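Local coordinates for L-lysine 6-monooxygenase (Pseudomonas syringae pv. tomato, PDB 5CQF), which probably hydroxylates the side-chain amino group of L-lysine, as a flavoprotein monooxygenase using FAD and NADP, in siderophore biosynthesis, at residues F178-F192 and E342-Q354. Residues are numbered along the deposited sequence; the frame is centred on the assembly and turned at random.
Sequences FEALLGPTLFHTSRF and EVDAVVLGTGYQQ
H188 and L348 are the last of three parallel bridge pairs joining strand 186-188, an edge strand of a five-stranded parallel sheet in a Rossmann-type domain, to strand 345-348. The backbone bonds alternate between partners: V346 N donates to T185 O, F187 N to V346 O, and L348 N to F187 O at 2.7 Å. T189 N continues the series to L348 O.

L186, V346 and L348 share one face of the sheet, where branched aliphatic chains suit the buried setting. L348 CD2 stands over the centre of the F178 ring, 3.9 Å from the centroid, a CH-pi contact; I316 and I319 of strand 314-322 also touch the F178 side chain. On the other face, V347 CG2 lies 3.8 Å from F187 CE1 and meets the edge of the F192 ring.

At the end of its strand, the H188 side chain reaches across to the loop that follows strand 345-348. With CG anti to its backbone N (chi1 -168°), the imidazole extends to G351, whose carbonyl O accepts a bent bond from NE2 at 2.8 Å. The ring directs its CE1 edge at the face of Y352, a T-shaped pair with planes at 76°. S190 helps hold the ring at its other nitrogen: S190 N, 36° out of the ring plane, donates to H188 ND1, and S190 OG lies 3.0 Å from that same ND1.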
ATOM      1  N   PHE A 178      41.179  -9.115   6.234  1.00 63.48           N
ATOM      2  CA  PHE A 178      40.835  -7.863   6.907  1.00 62.40           C
ATOM      3  C   PHE A 178      41.271  -7.747   8.368  1.00 62.22           C
ATOM      4  O   PHE A 178      41.289  -6.646   8.892  1.00 59.68           O
ATOM      5  CB  PHE A 178      39.322  -7.646   6.856  1.00 59.05           C
ATOM      6  CG  PHE A 178      38.758  -7.576   5.475  1.00 58.18           C
ATOM      7  CD1 PHE A 178      38.904  -6.439   4.709  1.00 57.66           C
ATOM      8  CD2 PHE A 178      38.045  -8.642   4.948  1.00 59.97           C
ATOM      9  CE1 PHE A 178      38.364  -6.373   3.438  1.00 57.49           C
ATOM     10  CE2 PHE A 178      37.494  -8.578   3.682  1.00 57.73           C
ATOM     11  CZ  PHE A 178      37.656  -7.445   2.926  1.00 56.04           C
ATOM     12  N   GLU A 179      41.597  -8.853   9.032  1.00 67.27           N
ATOM     13  CA  GLU A 179      41.853  -8.823  10.485  1.00 71.02           C
ATOM     14  C   GLU A 179      42.877  -7.778  10.939  1.00 68.81           C
ATOM     15  O   GLU A 179      42.665  -7.089  11.939  1.00 68.59           O
ATOM     16  CB  GLU A 179      42.232 -10.208  11.015  1.00 76.39           C
ATOM     17  CG  GLU A 179      41.030 -10.924  11.603  1.00 81.47           C
ATOM     18  CD  GLU A 179      41.263 -12.401  11.888  1.00 88.55           C
ATOM     19  OE1 GLU A 179      42.413 -12.794  12.229  1.00 84.68           O
ATOM     20  OE2 GLU A 179      40.266 -13.165  11.783  1.00 87.90           O
ATOM     21  N   ALA A 180      43.970  -7.640  10.201  1.00 69.06           N
ATOM     22  CA  ALA A 180      45.010  -6.669  10.564  1.00 70.11           C
ATOM     23  C   ALA A 180      44.532  -5.237  10.370  1.00 69.03           C
ATOM     24  O   ALA A 180      45.115  -4.293  10.928  1.00 68.61           O
ATOM     25  CB  ALA A 180      46.278  -6.913   9.754  1.00 70.76           C
ATOM     26  N   LEU A 181      43.475  -5.077   9.572  1.00 67.11           N
ATOM     27  CA  LEU A 181      43.004  -3.757   9.168  1.00 62.52           C
ATOM     28  C   LEU A 181      41.899  -3.195  10.057  1.00 57.28           C
ATOM     29  O   LEU A 181      41.679  -1.981  10.052  1.00 55.80           O
ATOM     30  CB  LEU A 181      42.563  -3.787   7.701  1.00 62.87           C
ATOM     31  CG  LEU A 181      43.638  -4.191   6.687  1.00 65.57           C
ATOM     32  CD1 LEU A 181      43.073  -4.234   5.275  1.00 63.88           C
ATOM     33  CD2 LEU A 181      44.835  -3.248   6.744  1.00 66.57           C
ATOM     34  N   LEU A 182      41.226  -4.050  10.827  1.00 53.84           N
ATOM     35  CA  LEU A 182      40.147  -3.589  11.712  1.00 53.70           C
ATOM     36  C   LEU A 182      40.571  -2.348  12.476  1.00 55.21           C
ATOM     37  O   LEU A 182      41.615  -2.334  13.112  1.00 55.06           O
ATOM     38  CB  LEU A 182      39.709  -4.671  12.703  1.00 52.81           C
ATOM     39  CG  LEU A 182      38.987  -5.877  12.098  1.00 54.01           C
ATOM     40  CD1 LEU A 182      38.537  -6.849  13.194  1.00 55.04           C
ATOM     41  CD2 LEU A 182      37.807  -5.438  11.225  1.00 50.49           C
ATOM     42  N   GLY A 183      39.756  -1.309  12.392  1.00 56.44           N
ATOM     43  CA  GLY A 183      40.087  -0.018  12.967  1.00 56.73           C
ATOM     44  C   GLY A 183      39.011   1.030  12.723  1.00 55.45           C
ATOM     45  O   GLY A 183      37.908   0.718  12.266  1.00 55.50           O
ATOM     46  N   PRO A 184      39.320   2.288  13.037  1.00 53.47           N
ATOM     47  CA  PRO A 184      38.350   3.371  12.882  1.00 52.99           C
ATOM     48  C   PRO A 184      37.820   3.577  11.457  1.00 49.59           C
ATOM     49  O   PRO A 184      36.731   4.105  11.306  1.00 45.33           O
ATOM     50  CB  PRO A 184      39.130   4.619  13.335  1.00 54.10           C
ATOM     51  CG  PRO A 184      40.212   4.107  14.212  1.00 54.59           C
ATOM     52  CD  PRO A 184      40.544   2.726  13.726  1.00 53.83           C
ATOM     53  N   THR A 185      38.601   3.208  10.441  1.00 47.10           N
ATOM     54  CA  THR A 185      38.213   3.397   9.052  1.00 46.01           C
ATOM     55  C   THR A 185      37.898   2.093   8.299  1.00 44.99           C
ATOM     56  O   THR A 185      37.571   2.131   7.121  1.00 46.06           O
ATOM     57  CB  THR A 185      39.281   4.174   8.239  1.00 46.70           C
ATOM     58  OG1 THR A 185      40.522   3.479   8.278  1.00 47.28           O
ATOM     59  CG2 THR A 185      39.464   5.591   8.761  1.00 48.64           C
ATOM     60  N   LEU A 186      37.992   0.950   8.957  1.00 44.26           N
ATOM     61  CA  LEU A 186      37.526  -0.287   8.364  1.00 44.51           C
ATOM     62  C   LEU A 186      36.915  -1.103   9.478  1.00 44.11           C
ATOM     63  O   LEU A 186      37.617  -1.483  10.427  1.00 43.31           O
ATOM     64  CB  LEU A 186      38.683  -1.017   7.683  1.00 47.30           C
ATOM     65  CG  LEU A 186      38.288  -2.291   6.929  1.00 48.74           C
ATOM     66  CD1 LEU A 186      39.228  -2.584   5.762  1.00 49.54           C
ATOM     67  CD2 LEU A 186      38.223  -3.478   7.875  1.00 51.63           C
ATOM     68  N   PHE A 187      35.609  -1.350   9.409  1.00 42.70           N
ATOM     69  CA  PHE A 187      34.932  -2.014  10.536  1.00 43.59           C
ATOM     70  C   PHE A 187      33.759  -2.853  10.131  1.00 42.51           C
ATOM     71  O   PHE A 187      33.257  -2.730   9.015  1.00 39.35           O
ATOM     72  CB  PHE A 187      34.480  -0.989  11.582  1.00 44.11           C
ATOM     73  CG  PHE A 187      33.812   0.222  10.997  1.00 42.95           C
ATOM     74  CD1 PHE A 187      32.447   0.260  10.838  1.00 42.72           C
ATOM     75  CD2 PHE A 187      34.551   1.320  10.640  1.00 43.22           C
ATOM     76  CE1 PHE A 187      31.827   1.376  10.325  1.00 43.45           C
ATOM     77  CE2 PHE A 187      33.945   2.453  10.122  1.00 43.93           C
ATOM     78  CZ  PHE A 187      32.583   2.474   9.946  1.00 45.23           C
ATOM     79  N   HIS A 188      33.316  -3.689  11.068  1.00 42.13           N
ATOM     80  CA  HIS A 188      32.160  -4.561  10.847  1.00 43.07           C
ATOM     81  C   HIS A 188      30.898  -3.787  11.142  1.00 42.70           C
ATOM     82  O   HIS A 188      30.923  -2.830  11.933  1.00 44.47           O
ATOM     83  CB  HIS A 188      32.243  -5.755  11.799  1.00 44.38           C
ATOM     84  CG  HIS A 188      31.280  -6.856  11.496  1.00 41.89           C
ATOM     85  ND1 HIS A 188      30.129  -7.051  12.220  1.00 42.26           N
ATOM     86  CD2 HIS A 188      31.309  -7.837  10.568  1.00 41.91           C
ATOM     87  CE1 HIS A 188      29.481  -8.098  11.749  1.00 41.38           C
ATOM     88  NE2 HIS A 188      30.176  -8.595  10.744  1.00 42.21           N
ATOM     89  N   THR A 189      29.791  -4.217  10.545  1.00 42.22           N
ATOM     90  CA  THR A 189      28.504  -3.562  10.755  1.00 44.15           C
ATOM     91  C   THR A 189      28.052  -3.553  12.202  1.00 45.64           C
ATOM     92  O   THR A 189      27.285  -2.687  12.582  1.00 47.63           O
ATOM     93  CB  THR A 189      27.365  -4.179   9.902  1.00 44.45           C
ATOM     94  OG1 THR A 189      27.320  -5.602  10.076  1.00 48.26           O
ATOM     95  CG2 THR A 189      27.584  -3.900   8.460  1.00 43.49           C
ATOM     96  N   SER A 190      28.504  -4.514  13.002  1.00 47.18           N
ATOM     97  CA  SER A 190      28.111  -4.606  14.412  1.00 50.02           C
ATOM     98  C   SER A 190      28.620  -3.426  15.265  1.00 53.91           C
ATOM     99  O   SER A 190      28.183  -3.235  16.395  1.00 58.62           O
ATOM    100  CB  SER A 190      28.624  -5.921  15.020  1.00 51.19           C
ATOM    101  OG  SER A 190      30.044  -5.963  15.040  1.00 52.23           O
ATOM    102  N   ARG A 191      29.573  -2.663  14.744  1.00 54.96           N
ATOM    103  CA  ARG A 191      30.088  -1.502  15.437  1.00 57.29           C
ATOM    104  C   ARG A 191      29.880  -0.250  14.579  1.00 53.18           C
ATOM    105  O   ARG A 191      30.536   0.764  14.790  1.00 50.21           O
ATOM    106  CB  ARG A 191      31.575  -1.727  15.732  1.00 62.19           C
ATOM    107  CG  ARG A 191      31.845  -2.943  16.616  1.00 68.87           C
ATOM    108  CD  ARG A 191      31.917  -2.565  18.092  1.00 76.80           C
ATOM    109  NE  ARG A 191      33.105  -1.748  18.373  1.00 82.27           N
ATOM    110  CZ  ARG A 191      34.336  -2.221  18.570  1.00 88.54           C
ATOM    111  NH1 ARG A 191      34.578  -3.538  18.543  1.00 89.93           N
ATOM    112  NH2 ARG A 191      35.334  -1.370  18.805  1.00 90.82           N
ATOM    113  N   PHE A 192      28.936  -0.322  13.637  1.00 49.40           N
ATOM    114  CA  PHE A 192      28.707   0.756  12.669  1.00 48.44           C
ATOM    115  C   PHE A 192      28.443   2.100  13.321  1.00 49.45           C
ATOM    116  O   PHE A 192      29.012   3.097  12.912  1.00 50.58           O
ATOM    117  CB  PHE A 192      27.567   0.402  11.683  1.00 44.99           C
ATOM    118  CG  PHE A 192      27.353   1.433  10.612  1.00 42.91           C
ATOM    119  CD1 PHE A 192      28.160   1.471   9.485  1.00 42.34           C
ATOM    120  CD2 PHE A 192      26.351   2.380  10.729  1.00 44.83           C
ATOM    121  CE1 PHE A 192      27.985   2.443   8.514  1.00 40.98           C
ATOM    122  CE2 PHE A 192      26.166   3.350   9.754  1.00 42.59           C
ATOM    123  CZ  PHE A 192      26.991   3.388   8.652  1.00 41.84           C
ATOM    124  N   GLU A 342      39.689   3.309  -5.080  1.00 55.17           N
ATOM    125  CA  GLU A 342      40.294   3.979  -3.937  1.00 55.14           C
ATOM    126  C   GLU A 342      39.205   4.601  -3.067  1.00 50.97           C
ATOM    127  O   GLU A 342      38.440   5.426  -3.539  1.00 51.46           O
ATOM    128  CB  GLU A 342      41.250   5.046  -4.412  1.00 60.88           C
ATOM    129  CG  GLU A 342      42.295   4.505  -5.364  1.00 66.73           C
ATOM    130  CD  GLU A 342      43.007   5.605  -6.100  1.00 74.06           C
ATOM    131  OE1 GLU A 342      42.315   6.495  -6.659  1.00 75.92           O
ATOM    132  OE2 GLU A 342      44.253   5.574  -6.107  1.00 79.00           O
ATOM    133  N   VAL A 343      39.151   4.196  -1.806  1.00 45.75           N
ATOM    134  CA  VAL A 343      38.165   4.692  -0.876  1.00 44.84           C
ATOM    135  C   VAL A 343      38.808   5.145   0.414  1.00 43.47           C
ATOM    136  O   VAL A 343      39.952   4.834   0.659  1.00 46.53           O
ATOM    137  CB  VAL A 343      37.089   3.626  -0.582  1.00 44.16           C
ATOM    138  CG1 VAL A 343      36.266   3.385  -1.831  1.00 44.20           C
ATOM    139  CG2 VAL A 343      37.693   2.326  -0.092  1.00 43.59           C
ATOM    140  N   ASP A 344      38.069   5.903   1.219  1.00 42.86           N
ATOM    141  CA  ASP A 344      38.551   6.409   2.500  1.00 41.88           C
ATOM    142  C   ASP A 344      38.188   5.468   3.632  1.00 40.83           C
ATOM    143  O   ASP A 344      38.868   5.430   4.628  1.00 39.81           O
ATOM    144  CB  ASP A 344      37.961   7.783   2.774  1.00 44.39           C
ATOM    145  CG  ASP A 344      38.347   8.809   1.716  1.00 48.46           C
ATOM    146  OD1 ASP A 344      39.571   8.983   1.474  1.00 51.89           O
ATOM    147  OD2 ASP A 344      37.436   9.420   1.102  1.00 49.22           O
ATOM    148  N   ALA A 345      37.094   4.719   3.500  1.00 40.84           N
ATOM    149  CA  ALA A 345      36.693   3.783   4.545  1.00 40.29           C
ATOM    150  C   ALA A 345      35.888   2.633   4.005  1.00 40.24           C
ATOM    151  O   ALA A 345      35.277   2.742   2.956  1.00 40.02           O
ATOM    152  CB  ALA A 345      35.904   4.491   5.621  1.00 40.91           C
ATOM    153  N   VAL A 346      35.876   1.546   4.772  1.00 40.33           N
ATOM    154  CA  VAL A 346      35.297   0.298   4.384  1.00 38.41           C
ATOM    155  C   VAL A 346      34.428  -0.195   5.524  1.00 41.27           C
ATOM    156  O   VAL A 346      34.815  -0.041   6.699  1.00 40.04           O
ATOM    157  CB  VAL A 346      36.401  -0.711   4.097  1.00 39.81           C
ATOM    158  CG1 VAL A 346      35.843  -2.107   3.892  1.00 40.40           C
ATOM    159  CG2 VAL A 346      37.186  -0.272   2.874  1.00 40.46           C
ATOM    160  N   VAL A 347      33.234  -0.719   5.172  1.00 39.97           N
ATOM    161  CA  VAL A 347      32.290  -1.336   6.126  1.00 39.11           C
ATOM    162  C   VAL A 347      32.060  -2.796   5.735  1.00 39.54           C
ATOM    163  O   VAL A 347      31.724  -3.086   4.594  1.00 41.03           O
ATOM    164  CB  VAL A 347      30.916  -0.645   6.140  1.00 37.47           C
ATOM    165  CG1 VAL A 347      29.943  -1.394   7.025  1.00 37.71           C
ATOM    166  CG2 VAL A 347      30.998   0.779   6.629  1.00 36.88           C
ATOM    167  N   LEU A 348      32.236  -3.717   6.675  1.00 41.55           N
ATOM    168  CA  LEU A 348      32.096  -5.128   6.376  1.00 44.23           C
ATOM    169  C   LEU A 348      30.742  -5.578   6.806  1.00 45.23           C
ATOM    170  O   LEU A 348      30.510  -5.762   7.982  1.00 48.26           O
ATOM    171  CB  LEU A 348      33.166  -5.954   7.072  1.00 46.16           C
ATOM    172  CG  LEU A 348      34.604  -5.497   6.826  1.00 47.21           C
ATOM    173  CD1 LEU A 348      35.547  -6.317   7.682  1.00 48.75           C
ATOM    174  CD2 LEU A 348      35.006  -5.619   5.374  1.00 46.44           C
ATOM    175  N   GLY A 349      29.835  -5.758   5.849  1.00 48.69           N
ATOM    176  CA  GLY A 349      28.525  -6.337   6.147  1.00 49.18           C
ATOM    177  C   GLY A 349      28.609  -7.821   5.883  1.00 51.47           C
ATOM    178  O   GLY A 349      27.825  -8.373   5.132  1.00 55.43           O
ATOM    179  N   THR A 350      29.572  -8.469   6.508  1.00 52.40           N
ATOM    180  CA  THR A 350      29.873  -9.854   6.242  1.00 52.93           C
ATOM    181  C   THR A 350      29.056 -10.808   7.099  1.00 55.55           C
ATOM    182  O   THR A 350      29.153 -12.015   6.906  1.00 57.26           O
ATOM    183  CB  THR A 350      31.361 -10.132   6.509  1.00 54.66           C
ATOM    184  OG1 THR A 350      31.779  -9.439   7.693  1.00 55.47           O
ATOM    185  CG2 THR A 350      32.203  -9.674   5.353  1.00 54.50           C
ATOM    186  N   GLY A 351      28.266 -10.281   8.042  1.00 55.92           N
ATOM    187  CA  GLY A 351      27.477 -11.121   8.936  1.00 57.11           C
ATOM    188  C   GLY A 351      28.269 -11.726  10.093  1.00 60.31           C
ATOM    189  O   GLY A 351      29.341 -11.224  10.459  1.00 59.44           O
ATOM    190  N   TYR A 352      27.723 -12.803  10.664  1.00 65.77           N
ATOM    191  CA  TYR A 352      28.251 -13.443  11.881  1.00 70.88           C
ATOM    192  C   TYR A 352      28.597 -14.910  11.647  1.00 72.95           C
ATOM    193  O   TYR A 352      27.923 -15.630  10.898  1.00 69.15           O
ATOM    194  CB  TYR A 352      27.252 -13.321  13.056  1.00 73.17           C
ATOM    195  CG  TYR A 352      26.958 -11.883  13.461  1.00 72.64           C
ATOM    196  CD1 TYR A 352      26.011 -11.128  12.774  1.00 72.13           C
ATOM    197  CD2 TYR A 352      27.640 -11.271  14.511  1.00 73.74           C
ATOM    198  CE1 TYR A 352      25.750  -9.808  13.120  1.00 71.96           C
ATOM    199  CE2 TYR A 352      27.383  -9.950  14.867  1.00 72.80           C
ATOM    200  CZ  TYR A 352      26.440  -9.219  14.164  1.00 71.88           C
ATOM    201  OH  TYR A 352      26.166  -7.910  14.503  1.00 70.98           O
ATOM    202  N   GLN A 353      29.657 -15.333  12.326  1.00 71.68           N
ATOM    203  CA  GLN A 353      30.207 -16.684  12.239  1.00 74.66           C
ATOM    204  C   GLN A 353      29.358 -17.673  13.023  1.00 72.21           C
ATOM    205  O   GLN A 353      29.001 -17.386  14.156  1.00 73.88           O
ATOM    206  CB  GLN A 353      31.637 -16.690  12.823  1.00 75.39           C
ATOM    207  CG  GLN A 353      32.450 -17.955  12.517  1.00 79.54           C
ATOM    208  CD  GLN A 353      32.631 -18.240  11.008  1.00 72.37           C
ATOM    209  OE1 GLN A 353      31.676 -18.487  10.288  1.00 64.71           O
ATOM    210  NE2 GLN A 353      33.865 -18.227  10.552  1.00 72.36           N
ATOM    211  N   GLN A 354      29.027 -18.825  12.436  1.00 71.42           N
ATOM    212  CA  GLN A 354      28.422 -19.910  13.224  1.00 69.90           C
ATOM    213  C   GLN A 354      29.560 -20.707  13.873  1.00 66.83           C
ATOM    214  O   GLN A 354      30.454 -21.216  13.210  1.00 62.38           O
ATOM    215  CB  GLN A 354      27.432 -20.808  12.432  1.00 75.91           C
ATOM    216  CG  GLN A 354      27.901 -21.377  11.078  1.00 79.55           C
ATOM    217  CD  GLN A 354      27.096 -22.610  10.569  1.00 78.85           C
ATOM    218  OE1 GLN A 354      25.853 -22.658  10.635  1.00 64.16           O
ATOM    219  NE2 GLN A 354      27.826 -23.605  10.032  1.00 77.41           N
TER
HETATM  220  O   HOH W   1      26.827  -7.733   8.508  1.00 39.62           O